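Long-range contact in envelope glycoprotein (Bourbon virus, PDB 5ZKX), which probably drives fusion of the viral envelope with the host cell membrane, here in its postfusion trimeric form: residues A[43-49]-A[187-193]. Numbering follows the deposited sequence.
Sequences NFIIGYR and EFSYLYS
Phe-44 wedges its ring between Tyr-190 and Tyr-192 of the facing strand. Phe-44 CZ lies 3.7 Å from Tyr-190 CB. Phe-44 CD1 lies 3.6 Å from Tyr-192 CB. With CG anti to the backbone N (chi1 -160°), the ring leans across the strand boundary into the notch between these two side chains. Phe-44 CD1 also comes within 3.2 Å of Leu-191 O. Next on the same face, CG1, CG2 and CD1 of Ile-46 gather round CD1 and CE1 of the Tyr-190 ring; Ile-46 CG2 sits 3.7 Å from Tyr-190 CE1. Ile-46 CG2 also meets the edge of the Phe-188 ring. Tyr-48 sets its CB over a face of Phe-188, in a CH-pi contact 3.8 Å from the ring centroid. The two side chains run side by side and point the same way, with the ring planes oblique at 47°. At the other end, the Asn-43 amide lies alongside the Tyr-192 ring. Leu-150 N and Asp-39 hold that amide in place. Six backbone hydrogen bonds join the strands, from Ser-193 N to Asn-43 O (2.8 Å) through to the longer Arg-49 N to Glu-187 O (3.2 Å). Gly-47 pairs with Ser-189. The Ser-189, Ile-45 and Leu-191 side chains point to the other face, where helix 79-88 packs. Helix 422-437 covers the Tyr-48 end of the aromatic face. Asn-43 and Phe-44 both face Thr-148 in a classic beta bulge. This is regular antiparallel pairing within the sheet of a gp64-family glycoprotein that also holds strand 134-148.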
loop_
_atom_site.group_PDB
_atom_site.type_symbol
_atom_site.label_atom_id
_atom_site.label_comp_id
_atom_site.label_asym_id
_atom_site.label_seq_id
_atom_site.Cartn_x
_atom_site.Cartn_y
_atom_site.Cartn_z
ATOM N N ASN A 43 22.412 -15.632 1.999
ATOM C CA ASN A 43 22.623 -16.452 3.184
ATOM C C ASN A 43 21.631 -17.601 3.281
ATOM O O ASN A 43 21.623 -18.315 4.289
ATOM C CB ASN A 43 22.532 -15.582 4.440
ATOM C CG ASN A 43 21.321 -14.664 4.422
ATOM O OD1 ASN A 43 20.323 -14.944 3.756
ATOM N ND2 ASN A 43 21.406 -13.559 5.150
ATOM N N PHE A 44 20.795 -17.794 2.266
ATOM C CA PHE A 44 19.713 -18.767 2.300
ATOM C C PHE A 44 19.752 -19.598 1.028
ATOM O O PHE A 44 19.773 -19.046 -0.077
ATOM C CB PHE A 44 18.359 -18.064 2.432
ATOM C CG PHE A 44 17.258 -18.948 2.930
ATOM C CD1 PHE A 44 17.464 -19.803 3.995
ATOM C CD2 PHE A 44 16.004 -18.905 2.348
ATOM C CE1 PHE A 44 16.447 -20.607 4.460
ATOM C CE2 PHE A 44 14.984 -19.709 2.812
ATOM C CZ PHE A 44 15.207 -20.560 3.868
ATOM N N ILE A 45 19.763 -20.919 1.186
ATOM C CA ILE A 45 19.756 -21.849 0.064
ATOM C C ILE A 45 18.515 -22.720 0.172
ATOM O O ILE A 45 18.224 -23.268 1.242
ATOM C CB ILE A 45 21.029 -22.712 0.023
ATOM C CG1 ILE A 45 22.275 -21.837 0.177
ATOM C CG2 ILE A 45 21.097 -23.487 -1.285
ATOM C CD1 ILE A 45 23.573 -22.589 -0.020
ATOM N N ILE A 46 17.779 -22.833 -0.929
ATOM C CA ILE A 46 16.591 -23.671 -1.008
ATOM C C ILE A 46 16.798 -24.669 -2.135
ATOM O O ILE A 46 17.145 -24.279 -3.257
ATOM C CB ILE A 46 15.313 -22.846 -1.242
ATOM C CG1 ILE A 46 15.190 -21.738 -0.199
ATOM C CG2 ILE A 46 14.087 -23.744 -1.199
ATOM C CD1 ILE A 46 13.904 -20.955 -0.309
ATOM N N GLY A 47 16.597 -25.939 -1.836
ATOM C CA GLY A 47 16.712 -26.985 -2.837
ATOM C C GLY A 47 15.582 -27.978 -2.713
ATOM O O GLY A 47 15.217 -28.389 -1.612
ATOM N N TYR A 48 15.019 -28.353 -3.854
ATOM C CA TYR A 48 13.986 -29.374 -3.889
ATOM C C TYR A 48 14.406 -30.500 -4.822
ATOM O O TYR A 48 15.224 -30.315 -5.726
ATOM C CB TYR A 48 12.629 -28.797 -4.319
ATOM C CG TYR A 48 12.538 -28.342 -5.755
ATOM C CD1 TYR A 48 12.117 -29.208 -6.755
ATOM C CD2 TYR A 48 12.839 -27.035 -6.109
ATOM C CE1 TYR A 48 12.020 -28.792 -8.065
ATOM C CE2 TYR A 48 12.741 -26.608 -7.419
ATOM C CZ TYR A 48 12.331 -27.491 -8.392
ATOM O OH TYR A 48 12.230 -27.075 -9.698
ATOM N N ARG A 49 13.840 -31.677 -4.575
ATOM C CA ARG A 49 14.085 -32.840 -5.411
ATOM C C ARG A 49 12.975 -33.849 -5.178
ATOM O O ARG A 49 12.550 -34.062 -4.040
ATOM C CB ARG A 49 15.447 -33.478 -5.118
ATOM C CG ARG A 49 15.682 -34.781 -5.866
ATOM C CD ARG A 49 17.092 -35.295 -5.661
ATOM N NE ARG A 49 17.392 -35.542 -4.256
ATOM C CZ ARG A 49 18.624 -35.681 -3.779
ATOM N NH1 ARG A 49 19.661 -35.593 -4.600
ATOM N NH2 ARG A 49 18.820 -35.904 -2.486
ATOM N N GLU A 187 9.355 -31.931 -0.335
ATOM C CA GLU A 187 10.356 -31.915 -1.396
ATOM C C GLU A 187 11.524 -30.995 -1.081
ATOM O O GLU A 187 12.619 -31.198 -1.617
ATOM C CB GLU A 187 9.723 -31.459 -2.713
ATOM C CG GLU A 187 9.224 -32.571 -3.609
ATOM C CD GLU A 187 8.547 -32.044 -4.866
ATOM O OE1 GLU A 187 7.347 -32.329 -5.065
ATOM O OE2 GLU A 187 9.213 -31.344 -5.655
ATOM N N PHE A 188 11.317 -29.993 -0.237
ATOM C CA PHE A 188 12.241 -28.878 -0.118
ATOM C C PHE A 188 13.137 -29.027 1.101
ATOM O O PHE A 188 12.748 -29.597 2.123
ATOM C CB PHE A 188 11.478 -27.555 -0.037
ATOM C CG PHE A 188 10.670 -27.242 -1.265
ATOM C CD1 PHE A 188 11.163 -26.388 -2.236
ATOM C CD2 PHE A 188 9.415 -27.797 -1.446
ATOM C CE1 PHE A 188 10.422 -26.098 -3.363
ATOM C CE2 PHE A 188 8.671 -27.510 -2.571
ATOM C CZ PHE A 188 9.175 -26.662 -3.530
ATOM N N SER A 189 14.352 -28.506 0.974
ATOM C CA SER A 189 15.290 -28.378 2.076
ATOM C C SER A 189 15.776 -26.938 2.126
ATOM O O SER A 189 16.061 -26.331 1.088
ATOM C CB SER A 189 16.479 -29.339 1.928
ATOM O OG SER A 189 16.102 -30.671 2.236
ATOM N N TYR A 190 15.860 -26.392 3.336
ATOM C CA TYR A 190 16.222 -24.999 3.547
ATOM C C TYR A 190 17.442 -24.921 4.449
ATOM O O TYR A 190 17.478 -25.558 5.506
ATOM C CB TYR A 190 15.067 -24.218 4.165
ATOM C CG TYR A 190 13.741 -24.400 3.465
ATOM C CD1 TYR A 190 13.305 -23.486 2.522
ATOM C CD2 TYR A 190 12.920 -25.479 3.761
ATOM C CE1 TYR A 190 12.094 -23.642 1.888
ATOM C CE2 TYR A 190 11.709 -25.644 3.134
ATOM C CZ TYR A 190 11.301 -24.722 2.196
ATOM O OH TYR A 190 10.089 -24.879 1.565
ATOM N N LEU A 191 18.432 -24.137 4.031
ATOM C CA LEU A 191 19.634 -23.896 4.815
ATOM C C LEU A 191 19.888 -22.398 4.899
ATOM O O LEU A 191 19.977 -21.719 3.870
ATOM C CB LEU A 191 20.844 -24.601 4.205
ATOM C CG LEU A 191 22.163 -24.382 4.940
ATOM C CD1 LEU A 191 22.169 -25.129 6.266
ATOM C CD2 LEU A 191 23.332 -24.804 4.066
ATOM N N TYR A 192 20.007 -21.890 6.122
ATOM C CA TYR A 192 20.263 -20.478 6.379
ATOM C C TYR A 192 21.581 -20.359 7.128
ATOM O O TYR A 192 21.714 -20.874 8.244
ATOM C CB TYR A 192 19.116 -19.859 7.178
ATOM C CG TYR A 192 19.366 -18.451 7.659
ATOM C CD1 TYR A 192 19.556 -18.187 9.005
ATOM C CD2 TYR A 192 19.396 -17.387 6.771
ATOM C CE1 TYR A 192 19.778 -16.906 9.455
ATOM C CE2 TYR A 192 19.616 -16.100 7.213
ATOM C CZ TYR A 192 19.807 -15.866 8.558
ATOM O OH TYR A 192 20.028 -14.588 9.016
ATOM N N SER A 193 22.553 -19.685 6.516
ATOM C CA SER A 193 23.914 -19.608 7.043
ATOM C C SER A 193 24.321 -18.149 7.203
ATOM O O SER A 193 24.833 -17.528 6.263
ATOM C CB SER A 193 24.895 -20.349 6.134
ATOM O OG SER A 193 24.464 -21.677 5.886
#